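Local coordinates for protein alcohol dehydrogenase (PDB 5VM2) that probably oxidises an alcohol group with NAD or NADP as acceptor, as a zinc-containing member of the alcohol dehydrogenase family, although its substrate specificity is unknown, at residues A[156-161]-A[185-190]; A[164-169]-A[240-245]; A[173-178]-A[252-257]; A[263-268]-A[286-291]. All blocks are in the same frame, centred on the assembly; numbering follows the deposited sequence.

Interaction 1. Residues A[156-161]-A[185-190]; sequences VGMHAA and LQACKC
Ala-187 presses its methyl group into a shallow groove on the helix bearing Gly-157, Met-158 and Ala-161. Its CB lies 3.3 Å from Gly-157 O and 3.6 Å from Met-158 CA, and so touches the backbone itself. Ala-161 CB closes the groove one turn further on, at 3.7 Å from Ala-187 CB. On the other flank Met-158 folds over the same methyl. Its CG is anti to the backbone N (chi1 -169°), and two further bends at chi2 and chi3 curl the thioether back, bringing CE to 3.7 Å from Ala-187 CB. Small residues at the crossing allow the helix axes to come within 8.0 Å. The packing thins away from this point: Cys-188 SG stays 4.3 Å from Ala-161 CB, and Cys-190, which points across but makes no close contact, is partly exposed. Met-158 is also packed against Val-299 and Thr-300 of helix 297-305 and Phe-309. The signed crossing angle of -50° is that of a common ridges-into-grooves class. Here it joins helix 145-163 to helix 179-190, the helix that follows the glycine-rich turn of what is probably a Rossmann-type coenzyme domain.

Interaction 2. Residues A[164-169]-A[240-245]; sequences ADVKPG and IVFETA
Ile-240, Ala-164 and Phe-242 carry this contact, in which a turn after helix 145-163 settles on a buried strand. Ile-240 loses the most surface and touches with two branches. Its CG1 stands beside the backbone N, anti to the carbonyl carbon (chi1 -56°), which turns CD1 toward the loop, 3.7 Å from Ala-164 O, while CG2 remains 4.0 Å from Ala-164 CB. That carbonyl oxygen also accepts a hydrogen bond from Lys-263 NZ. Ala-164 points its methyl at the strand, where it meets both Ile-240 CG2 and Phe-242 CZ, with CB 3.6 Å from Phe-242 CZ in an oblique approach to the ring. Val-166 adds the second wall. Its CG2 touches both partners, lying 3.8 Å from Ile-240 CD1 and, in the plane of the ring at its edge, 3.8 Å from Phe-242 CZ. CZ, the far end of the ring, thus rests against both methyls, which lie next to each other. The turn between these two residues is a Schellman motif: Asp-165 takes positive phi as the chain leaves the helix, and the residues on either side of it both touch the strand. Asp-165, partly exposed, leads its carboxylate away from the strand. Strand 238-243 runs in the parallel sheet between strands 171-175 and 262-267. Phe-242 also packs on Thr-184 and Cys-188 of helix 179-190 and on Met-265, while Val-166 reaches Ile-172 and Cys-188, so the turn and Phe-242 meet between the sheet and helix 179-190.

Interaction 3. Residues A[173-178]-A[252-257]; sequences IILGAG and KQAPYL
Leu-257, which meets both Ile-173 and Leu-175, is held in place by a backbone hydrogen bond from its N to Ala-254 O at 2.9 Å. The preceding i to i+3 bond, Tyr-256 N to Gln-253 O, winds the chain in the same way. No hydrogen bond joins the two segments, and what holds them together is aliphatic packing. Leu-175 and Leu-257 reach toward each other tip to tip, with Leu-257 CD1 3.7 Å from Leu-175 CD2 and 4.0 Å from Leu-175 CD1. Both leucines have CG beside the backbone N and anti to the carbonyl carbon (chi1 -58° in Leu-175, -57° in Leu-257), and both torsions set the branched ends facing each other across the gap between the segments. Ile-173 comes in differently, crossing Leu-257 at about a right angle; its CD1 lies 3.9 Å from Leu-257 O and 4.1 Å from Leu-257 CB. Ala-254 forms a looser flank, its CB 4.4 Å from Leu-175 CD1. Just beyond Leu-175 the strand opens into Gly-176 and Gly-178, which fit a GxGxxG pattern, consistent with a Rossmann-type dinucleotide-binding turn, and Gly-178 takes the N-cap of the next helix. Thr-244, just past the end of strand 238-243, bonds through OG1 to Leu-175 O and, weakly, Gly-176 O. Strand 171-175 lies between strands 195-200 and 238-243; Val-241 of the latter packs on Ala-254 and Leu-257, and helix 225-232 covers Ile-173 and Leu-257 with Cys-229.

Interaction 4. Residues A[263-268]-A[286-291]; sequences KIMIVG and TIQTVF
Of the flat side-chain groups, the carboxamide of Gln-288 touches across the contact, and it runs beside Met-265, with OE1 3.9 Å from Met-265 CE. The peptides join the two parallel strands in a ladder. Ile-264 N bonds Thr-286 O at 2.7 Å, almost straight on to the oxygen, and Gln-288 N bonds Ile-264 O at 2.8 Å. Further along, Ile-266 N approaches Gln-288 O tilted 24° from the carbonyl plane, and Val-290 N approaches Ile-266 O tilted 28°, so these two bonds are less direct than the first two. The last rung, Gly-268 N to Val-290 O, is weak, coming where Val-267 centres an inverse gamma turn. On the face bearing Met-265 and Val-290, the methionine bends at chi2 and chi3 and lays CE 3.6 Å from Val-290 CG2. The opposite face carries Ile-264, Ile-266, Ile-287 and Thr-289: Ile-264 and Ile-287 stand side by side with Ile-264 CD1 4.0 Å from Ile-287 CG1, and Ile-266 CD1 slants over to Ile-287 CG2 at 3.7 Å. Val-267 and Met-265 are covered by helix 145-163, through Val-156, Ala-160 and Leu-163, whereas Thr-286 and Thr-289 are exposed. This is the parallel-strand pairing of a Rossmann fold, with strand 286-290 outermost within this chain in the six-stranded sheet.

Interactions 1, 2 and 3 are buried and rest on apolar packing without hydrogen bonds across them, whereas interaction 4 is a partly buried strand pair held by its backbone. Interactions 2, 3 and 4 all reach the same parallel sheet: 238-243 lies between 171-175 and 262-267, so Phe-242 O bonds Leu-175 N on one side and Glu-243 N bonds Met-265 O on the other. Interactions 1 and 2 adjoin on one face of the sheet, where Cys-188 SG touches the Phe-242 ring. Interaction 3 works on the other face of the sheet, Ala-254 meeting Ile-264 there, and interaction 4 carries the sheet to its outer strand.

Interaction 1. Residues A[156-161]-A[185-190]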
loop_
_atom_site.group_PDB
_atom_site.type_symbol
_atom_site.label_atom_id
_atom_site.label_comp_id
_atom_site.label_asym_id
_atom_site.label_seq_id
_atom_site.Cartn_x
_atom_site.Cartn_y
_atom_site.Cartn_z
ATOM N N VAL A 156 -1.274 3.558 -3.118
ATOM C CA VAL A 156 -2.010 3.962 -1.920
ATOM C C VAL A 156 -1.704 5.415 -1.571
ATOM O O VAL A 156 -2.612 6.215 -1.302
ATOM C CB VAL A 156 -1.675 3.025 -0.746
ATOM C CG1 VAL A 156 -2.269 3.560 0.549
ATOM C CG2 VAL A 156 -2.165 1.608 -1.033
ATOM N N GLY A 157 -0.416 5.771 -1.544
ATOM C CA GLY A 157 -0.053 7.145 -1.239
ATOM C C GLY A 157 -0.449 8.103 -2.344
ATOM O O GLY A 157 -0.835 9.244 -2.082
ATOM N N MET A 158 -0.363 7.651 -3.597
ATOM C CA MET A 158 -0.767 8.497 -4.716
ATOM C C MET A 158 -2.253 8.830 -4.644
ATOM O O MET A 158 -2.651 9.978 -4.874
ATOM C CB MET A 158 -0.434 7.810 -6.039
ATOM C CG MET A 158 -0.579 8.713 -7.263
ATOM S SD MET A 158 0.650 10.042 -7.342
ATOM C CE MET A 158 2.122 9.151 -6.874
ATOM N N HIS A 159 -3.082 7.837 -4.314
ATOM C CA HIS A 159 -4.520 8.051 -4.203
ATOM C C HIS A 159 -4.845 9.029 -3.077
ATOM O O HIS A 159 -5.718 9.891 -3.223
ATOM C CB HIS A 159 -5.203 6.695 -3.986
ATOM C CG HIS A 159 -6.697 6.755 -3.933
ATOM N ND1 HIS A 159 -7.472 7.052 -5.034
ATOM C CD2 HIS A 159 -7.560 6.523 -2.915
ATOM C CE1 HIS A 159 -8.748 7.024 -4.690
ATOM N NE2 HIS A 159 -8.828 6.704 -3.409
ATOM N N ALA A 160 -4.135 8.922 -1.951
ATOM C CA ALA A 160 -4.351 9.854 -0.847
ATOM C C ALA A 160 -4.040 11.286 -1.268
ATOM O O ALA A 160 -4.851 12.200 -1.061
ATOM C CB ALA A 160 -3.494 9.446 0.354
ATOM N N ALA A 161 -2.871 11.499 -1.877
ATOM C CA ALA A 161 -2.490 12.848 -2.288
ATOM C C ALA A 161 -3.453 13.406 -3.328
ATOM O O ALA A 161 -3.793 14.597 -3.295
ATOM C CB ALA A 161 -1.058 12.852 -2.833
ATOM N N LEU A 185 4.400 10.841 1.166
ATOM C CA LEU A 185 5.370 11.924 1.010
ATOM C C LEU A 185 5.795 12.088 -0.447
ATOM O O LEU A 185 5.754 13.193 -1.000
ATOM C CB LEU A 185 6.579 11.650 1.907
ATOM C CG LEU A 185 7.931 12.298 1.613
ATOM C CD1 LEU A 185 7.846 13.813 1.805
ATOM C CD2 LEU A 185 9.009 11.671 2.514
ATOM N N GLN A 186 6.206 10.995 -1.087
ATOM C CA GLN A 186 6.637 11.086 -2.476
ATOM C C GLN A 186 5.477 11.460 -3.395
ATOM O O GLN A 186 5.663 12.193 -4.375
ATOM C CB GLN A 186 7.283 9.769 -2.895
ATOM C CG GLN A 186 8.514 9.439 -2.064
ATOM C CD GLN A 186 9.415 8.443 -2.742
ATOM O OE1 GLN A 186 10.160 8.791 -3.651
ATOM N NE2 GLN A 186 9.355 7.189 -2.303
ATOM N N ALA A 187 4.266 10.991 -3.084
ATOM C CA ALA A 187 3.110 11.411 -3.871
ATOM C C ALA A 187 2.866 12.909 -3.726
ATOM O O ALA A 187 2.619 13.602 -4.720
ATOM C CB ALA A 187 1.870 10.617 -3.464
ATOM N N CYS A 188 2.953 13.433 -2.498
ATOM C CA CYS A 188 2.790 14.872 -2.302
ATOM C C CYS A 188 3.836 15.656 -3.085
ATOM O O CYS A 188 3.532 16.711 -3.655
ATOM C CB CYS A 188 2.860 15.220 -0.816
ATOM S SG CYS A 188 1.441 14.632 0.137
ATOM N N LYS A 189 5.072 15.151 -3.132
ATOM C CA LYS A 189 6.105 15.810 -3.928
ATOM C C LYS A 189 5.749 15.803 -5.408
ATOM O O LYS A 189 5.919 16.813 -6.105
ATOM C CB LYS A 189 7.454 15.121 -3.717
ATOM C CG LYS A 189 8.014 15.245 -2.314
ATOM C CD LYS A 189 9.508 15.537 -2.352
ATOM C CE LYS A 189 10.296 14.339 -2.864
ATOM N NZ LYS A 189 11.452 14.739 -3.718
ATOM N N CYS A 190 5.252 14.671 -5.913
ATOM C CA CYS A 190 4.904 14.581 -7.326
ATOM C C CYS A 190 3.767 15.527 -7.685
ATOM O O CYS A 190 3.676 15.970 -8.832
ATOM C CB CYS A 190 4.528 13.145 -7.681
ATOM S SG CYS A 190 5.937 12.018 -7.661
#

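Interaction 2. Residues A[164-169]-A[240-245]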
loop_
_atom_site.group_PDB
_atom_site.type_symbol
_atom_site.label_atom_id
_atom_site.label_comp_id
_atom_site.label_asym_id
_atom_site.label_seq_id
_atom_site.Cartn_x
_atom_site.Cartn_y
_atom_site.Cartn_z
ATOM N N ALA A 164 -6.696 14.313 -1.729
ATOM C CA ALA A 164 -6.514 15.502 -0.909
ATOM C C ALA A 164 -6.327 16.769 -1.732
ATOM O O ALA A 164 -6.318 17.859 -1.151
ATOM C CB ALA A 164 -5.317 15.317 0.027
ATOM N N ASP A 165 -6.192 16.652 -3.054
ATOM C CA ASP A 165 -5.931 17.795 -3.934
ATOM C C ASP A 165 -4.648 18.522 -3.524
ATOM O O ASP A 165 -4.612 19.747 -3.394
ATOM C CB ASP A 165 -7.128 18.752 -3.958
ATOM C CG ASP A 165 -7.070 19.730 -5.112
ATOM O OD1 ASP A 165 -6.436 19.404 -6.135
ATOM O OD2 ASP A 165 -7.666 20.824 -4.995
ATOM N N VAL A 166 -3.584 17.744 -3.304
ATOM C CA VAL A 166 -2.282 18.331 -3.021
ATOM C C VAL A 166 -1.859 19.207 -4.192
ATOM O O VAL A 166 -2.012 18.835 -5.364
ATOM C CB VAL A 166 -1.247 17.229 -2.737
ATOM C CG1 VAL A 166 0.165 17.823 -2.666
ATOM C CG2 VAL A 166 -1.591 16.506 -1.446
ATOM N N LYS A 167 -1.326 20.380 -3.873
ATOM C CA LYS A 167 -0.950 21.367 -4.873
ATOM C C LYS A 167 0.178 22.211 -4.300
ATOM O O LYS A 167 0.367 22.253 -3.080
ATOM C CB LYS A 167 -2.141 22.261 -5.254
ATOM C CG LYS A 167 -3.151 21.618 -6.198
ATOM C CD LYS A 167 -2.769 21.826 -7.653
ATOM C CE LYS A 167 -3.650 21.005 -8.584
ATOM N NZ LYS A 167 -3.273 19.567 -8.583
ATOM N N PRO A 168 0.950 22.885 -5.156
ATOM C CA PRO A 168 1.892 23.885 -4.636
ATOM C C PRO A 168 1.133 24.901 -3.796
ATOM O O PRO A 168 -0.025 25.218 -4.076
ATOM C CB PRO A 168 2.479 24.523 -5.901
ATOM C CG PRO A 168 2.234 23.544 -6.992
ATOM C CD PRO A 168 1.004 22.776 -6.626
ATOM N N GLY A 169 1.777 25.381 -2.735
ATOM C CA GLY A 169 1.167 26.338 -1.841
ATOM C C GLY A 169 0.370 25.733 -0.705
ATOM O O GLY A 169 -0.160 26.484 0.128
ATOM N N ILE A 240 -3.185 20.329 4.800
ATOM C CA ILE A 240 -3.563 18.921 4.747
ATOM C C ILE A 240 -2.736 18.180 5.781
ATOM O O ILE A 240 -1.517 18.361 5.841
ATOM C CB ILE A 240 -3.330 18.309 3.351
ATOM C CG1 ILE A 240 -4.065 19.098 2.259
ATOM C CG2 ILE A 240 -3.756 16.859 3.343
ATOM C CD1 ILE A 240 -3.463 18.918 0.869
ATOM N N VAL A 241 -3.388 17.358 6.595
ATOM C CA VAL A 241 -2.699 16.450 7.502
ATOM C C VAL A 241 -3.047 15.036 7.071
ATOM O O VAL A 241 -4.231 14.675 7.004
ATOM C CB VAL A 241 -3.086 16.678 8.969
ATOM C CG1 VAL A 241 -2.284 15.738 9.868
ATOM C CG2 VAL A 241 -2.858 18.128 9.371
ATOM N N PHE A 242 -2.025 14.249 6.767
ATOM C CA PHE A 242 -2.192 12.838 6.462
ATOM C C PHE A 242 -1.878 12.027 7.710
ATOM O O PHE A 242 -0.819 12.204 8.321
ATOM C CB PHE A 242 -1.270 12.403 5.321
ATOM C CG PHE A 242 -1.599 13.022 4.002
ATOM C CD1 PHE A 242 -1.014 14.224 3.623
ATOM C CD2 PHE A 242 -2.489 12.408 3.140
ATOM C CE1 PHE A 242 -1.311 14.803 2.393
ATOM C CE2 PHE A 242 -2.796 12.981 1.915
ATOM C CZ PHE A 242 -2.204 14.181 1.541
ATOM N N GLU A 243 -2.800 11.150 8.088
ATOM C CA GLU A 243 -2.563 10.165 9.134
ATOM C C GLU A 243 -2.311 8.821 8.460
ATOM O O GLU A 243 -3.187 8.296 7.767
ATOM C CB GLU A 243 -3.747 10.090 10.096
ATOM C CG GLU A 243 -3.412 9.470 11.438
ATOM C CD GLU A 243 -3.243 7.968 11.354
ATOM O OE1 GLU A 243 -2.348 7.433 12.040
ATOM O OE2 GLU A 243 -4.001 7.323 10.599
ATOM N N THR A 244 -1.106 8.277 8.645
ATOM C CA THR A 244 -0.676 7.107 7.892
ATOM C C THR A 244 -0.189 5.951 8.753
ATOM O O THR A 244 -0.015 4.851 8.220
ATOM C CB THR A 244 0.445 7.479 6.905
ATOM O OG1 THR A 244 1.655 7.728 7.631
ATOM C CG2 THR A 244 0.081 8.718 6.103
ATOM N N ALA A 245 0.043 6.160 10.049
ATOM C CA ALA A 245 0.534 5.090 10.906
ATOM C C ALA A 245 -0.580 4.195 11.433
ATOM O O ALA A 245 -0.297 3.081 11.886
ATOM C CB ALA A 245 1.319 5.674 12.084
#

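Interaction 3. Residues A[173-178]-A[252-257]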
loop_
_atom_site.group_PDB
_atom_site.type_symbol
_atom_site.label_atom_id
_atom_site.label_comp_id
_atom_site.label_asym_id
_atom_site.label_seq_id
_atom_site.Cartn_x
_atom_site.Cartn_y
_atom_site.Cartn_z
ATOM N N ILE A 173 1.459 18.076 6.507
ATOM C CA ILE A 173 2.013 17.312 7.618
ATOM C C ILE A 173 1.625 15.859 7.406
ATOM O O ILE A 173 0.441 15.548 7.233
ATOM C CB ILE A 173 1.502 17.808 8.977
ATOM C CG1 ILE A 173 1.945 19.249 9.232
ATOM C CG2 ILE A 173 2.006 16.891 10.082
ATOM C CD1 ILE A 173 1.346 19.854 10.484
ATOM N N ILE A 174 2.613 14.977 7.416
ATOM C CA ILE A 174 2.393 13.544 7.299
ATOM C C ILE A 174 2.744 12.907 8.637
ATOM O O ILE A 174 3.899 12.964 9.080
ATOM C CB ILE A 174 3.221 12.946 6.155
ATOM C CG1 ILE A 174 2.721 13.518 4.823
ATOM C CG2 ILE A 174 3.132 11.428 6.167
ATOM C CD1 ILE A 174 3.542 13.121 3.655
ATOM N N LEU A 175 1.744 12.319 9.290
ATOM C CA LEU A 175 1.949 11.623 10.556
ATOM C C LEU A 175 2.262 10.164 10.246
ATOM O O LEU A 175 1.379 9.399 9.840
ATOM C CB LEU A 175 0.721 11.755 11.452
ATOM C CG LEU A 175 0.294 13.186 11.798
ATOM C CD1 LEU A 175 -0.933 13.170 12.700
ATOM C CD2 LEU A 175 1.431 13.963 12.445
ATOM N N GLY A 176 3.526 9.785 10.409
ATOM C CA GLY A 176 3.946 8.433 10.108
ATOM C C GLY A 176 4.924 8.391 8.955
ATOM O O GLY A 176 4.648 8.919 7.873
ATOM N N ALA A 177 6.080 7.780 9.184
ATOM C CA ALA A 177 7.101 7.610 8.160
ATOM C C ALA A 177 7.394 6.131 7.925
ATOM O O ALA A 177 8.517 5.760 7.566
ATOM C CB ALA A 177 8.375 8.369 8.530
ATOM N N GLY A 178 6.400 5.279 8.155
ATOM C CA GLY A 178 6.444 3.922 7.663
ATOM C C GLY A 178 6.227 3.914 6.159
ATOM O O GLY A 178 6.224 4.949 5.490
ATOM N N LYS A 252 -5.897 11.197 16.877
ATOM C CA LYS A 252 -6.339 12.176 17.865
ATOM C C LYS A 252 -5.530 13.467 17.783
ATOM O O LYS A 252 -6.021 14.531 18.178
ATOM C CB LYS A 252 -6.234 11.563 19.260
ATOM C CG LYS A 252 -6.887 12.351 20.374
ATOM C CD LYS A 252 -7.042 11.468 21.601
ATOM C CE LYS A 252 -7.403 12.276 22.833
ATOM N NZ LYS A 252 -8.712 12.957 22.698
ATOM N N GLN A 253 -4.292 13.390 17.283
ATOM C CA GLN A 253 -3.435 14.565 17.166
ATOM C C GLN A 253 -3.841 15.463 16.006
ATOM O O GLN A 253 -3.731 16.691 16.111
ATOM C CB GLN A 253 -1.977 14.142 16.972
ATOM C CG GLN A 253 -1.145 14.035 18.241
ATOM C CD GLN A 253 0.296 13.646 17.946
ATOM O OE1 GLN A 253 0.656 13.378 16.799
ATOM N NE2 GLN A 253 1.124 13.604 18.984
ATOM N N ALA A 254 -4.301 14.872 14.901
ATOM C CA ALA A 254 -4.523 15.640 13.678
ATOM C C ALA A 254 -5.440 16.847 13.848
ATOM O O ALA A 254 -5.170 17.877 13.204
ATOM C CB ALA A 254 -5.056 14.714 12.578
ATOM N N PRO A 255 -6.515 16.806 14.653
ATOM C CA PRO A 255 -7.311 18.030 14.850
ATOM C C PRO A 255 -6.493 19.236 15.279
ATOM O O PRO A 255 -6.798 20.364 14.878
ATOM C CB PRO A 255 -8.310 17.618 15.942
ATOM C CG PRO A 255 -8.472 16.167 15.764
ATOM C CD PRO A 255 -7.152 15.639 15.299
ATOM N N TYR A 256 -5.460 19.027 16.093
ATOM C CA TYR A 256 -4.640 20.121 16.593
ATOM C C TYR A 256 -3.613 20.615 15.581
ATOM O O TYR A 256 -2.927 21.607 15.854
ATOM C CB TYR A 256 -3.945 19.673 17.880
ATOM C CG TYR A 256 -4.938 19.270 18.952
ATOM C CD1 TYR A 256 -5.345 17.950 19.092
ATOM C CD2 TYR A 256 -5.485 20.218 19.803
ATOM C CE1 TYR A 256 -6.264 17.585 20.063
ATOM C CE2 TYR A 256 -6.403 19.863 20.781
ATOM C CZ TYR A 256 -6.787 18.547 20.904
ATOM O OH TYR A 256 -7.697 18.194 21.873
ATOM N N LEU A 257 -3.504 19.967 14.419
ATOM C CA LEU A 257 -2.451 20.261 13.456
ATOM C C LEU A 257 -2.947 20.891 12.162
ATOM O O LEU A 257 -2.123 21.416 11.401
ATOM C CB LEU A 257 -1.683 18.976 13.106
ATOM C CG LEU A 257 -1.055 18.219 14.279
ATOM C CD1 LEU A 257 -0.371 16.959 13.783
ATOM C CD2 LEU A 257 -0.070 19.105 15.013
#

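Interaction 4. Residues A[263-268]-A[286-291]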
loop_
_atom_site.group_PDB
_atom_site.type_symbol
_atom_site.label_atom_id
_atom_site.label_comp_id
_atom_site.label_asym_id
_atom_site.label_seq_id
_atom_site.Cartn_x
_atom_site.Cartn_y
_atom_site.Cartn_z
ATOM N N LYS A 263 -7.895 19.926 5.544
ATOM C CA LYS A 263 -8.279 18.529 5.385
ATOM C C LYS A 263 -7.426 17.624 6.256
ATOM O O LYS A 263 -6.206 17.790 6.332
ATOM C CB LYS A 263 -8.133 18.068 3.937
ATOM C CG LYS A 263 -9.103 18.687 2.959
ATOM C CD LYS A 263 -8.623 18.422 1.542
ATOM C CE LYS A 263 -9.578 18.997 0.508
ATOM N NZ LYS A 263 -8.974 18.945 -0.848
ATOM N N ILE A 264 -8.079 16.649 6.890
ATOM C CA ILE A 264 -7.416 15.510 7.516
ATOM C C ILE A 264 -7.723 14.278 6.672
ATOM O O ILE A 264 -8.892 13.977 6.408
ATOM C CB ILE A 264 -7.885 15.304 8.967
ATOM C CG1 ILE A 264 -7.508 16.517 9.829
ATOM C CG2 ILE A 264 -7.288 14.020 9.533
ATOM C CD1 ILE A 264 -8.209 16.560 11.166
ATOM N N MET A 265 -6.680 13.581 6.230
ATOM C CA MET A 265 -6.830 12.354 5.459
ATOM C C MET A 265 -6.369 11.185 6.313
ATOM O O MET A 265 -5.242 11.191 6.814
ATOM C CB MET A 265 -6.007 12.394 4.170
ATOM C CG MET A 265 -6.057 13.700 3.402
ATOM S SD MET A 265 -7.685 14.086 2.762
ATOM C CE MET A 265 -8.026 12.684 1.694
ATOM N N ILE A 266 -7.230 10.192 6.466
ATOM C CA ILE A 266 -6.911 8.980 7.206
ATOM C C ILE A 266 -6.595 7.905 6.175
ATOM O O ILE A 266 -7.495 7.343 5.540
ATOM C CB ILE A 266 -8.054 8.570 8.133
ATOM C CG1 ILE A 266 -8.290 9.673 9.162
ATOM C CG2 ILE A 266 -7.747 7.249 8.798
ATOM C CD1 ILE A 266 -9.548 9.489 9.935
ATOM N N VAL A 267 -5.307 7.623 6.007
ATOM C CA VAL A 267 -4.842 6.715 4.964
ATOM C C VAL A 267 -4.863 5.313 5.565
ATOM O O VAL A 267 -3.875 4.829 6.117
ATOM C CB VAL A 267 -3.470 7.115 4.437
ATOM C CG1 VAL A 267 -2.944 6.060 3.486
ATOM C CG2 VAL A 267 -3.569 8.465 3.744
ATOM N N GLY A 268 -6.026 4.671 5.475
ATOM C CA GLY A 268 -6.190 3.293 5.888
ATOM C C GLY A 268 -6.426 3.118 7.379
ATOM O O GLY A 268 -6.290 4.038 8.189
ATOM N N THR A 286 -12.396 19.134 7.054
ATOM C CA THR A 286 -12.888 17.889 6.483
ATOM C C THR A 286 -11.972 16.743 6.895
ATOM O O THR A 286 -10.747 16.847 6.772
ATOM C CB THR A 286 -12.955 17.987 4.956
ATOM O OG1 THR A 286 -14.008 18.884 4.572
ATOM C CG2 THR A 286 -13.211 16.636 4.356
ATOM N N ILE A 287 -12.565 15.666 7.401
ATOM C CA ILE A 287 -11.859 14.419 7.670
ATOM C C ILE A 287 -12.348 13.398 6.657
ATOM O O ILE A 287 -13.549 13.112 6.590
ATOM C CB ILE A 287 -12.102 13.917 9.100
ATOM C CG1 ILE A 287 -11.680 14.963 10.130
ATOM C CG2 ILE A 287 -11.367 12.598 9.337
ATOM C CD1 ILE A 287 -12.081 14.600 11.551
ATOM N N GLN A 288 -11.434 12.847 5.865
ATOM C CA GLN A 288 -11.814 11.844 4.880
ATOM C C GLN A 288 -10.934 10.617 5.024
ATOM O O GLN A 288 -9.706 10.735 5.088
ATOM C CB GLN A 288 -11.723 12.383 3.447
ATOM C CG GLN A 288 -12.333 11.397 2.430
ATOM C CD GLN A 288 -12.430 11.967 1.032
ATOM O OE1 GLN A 288 -11.775 12.957 0.708
ATOM N NE2 GLN A 288 -13.252 11.344 0.193
ATOM N N THR A 289 -11.561 9.445 5.080
ATOM C CA THR A 289 -10.820 8.198 5.019
ATOM C C THR A 289 -10.426 7.915 3.577
ATOM O O THR A 289 -11.093 8.345 2.631
ATOM C CB THR A 289 -11.636 7.031 5.587
ATOM O OG1 THR A 289 -12.913 6.950 4.934
ATOM C CG2 THR A 289 -11.847 7.202 7.084
ATOM N N VAL A 290 -9.308 7.218 3.413
ATOM C CA VAL A 290 -8.756 6.915 2.099
ATOM C C VAL A 290 -8.591 5.407 2.009
ATOM O O VAL A 290 -7.968 4.797 2.884
ATOM C CB VAL A 290 -7.408 7.626 1.863
ATOM C CG1 VAL A 290 -6.943 7.418 0.435
ATOM C CG2 VAL A 290 -7.536 9.106 2.160
ATOM N N PHE A 291 -9.142 4.810 0.957
ATOM C CA PHE A 291 -9.245 3.358 0.848
ATOM C C PHE A 291 -8.588 2.875 -0.439
ATOM O O PHE A 291 -9.145 3.048 -1.530
ATOM C CB PHE A 291 -10.705 2.927 0.907
ATOM C CG PHE A 291 -10.890 1.453 1.088
ATOM C CD1 PHE A 291 -11.295 0.654 0.027
ATOM C CD2 PHE A 291 -10.660 0.862 2.324
ATOM C CE1 PHE A 291 -11.469 -0.710 0.192
ATOM C CE2 PHE A 291 -10.835 -0.503 2.499
ATOM C CZ PHE A 291 -11.237 -1.290 1.433
#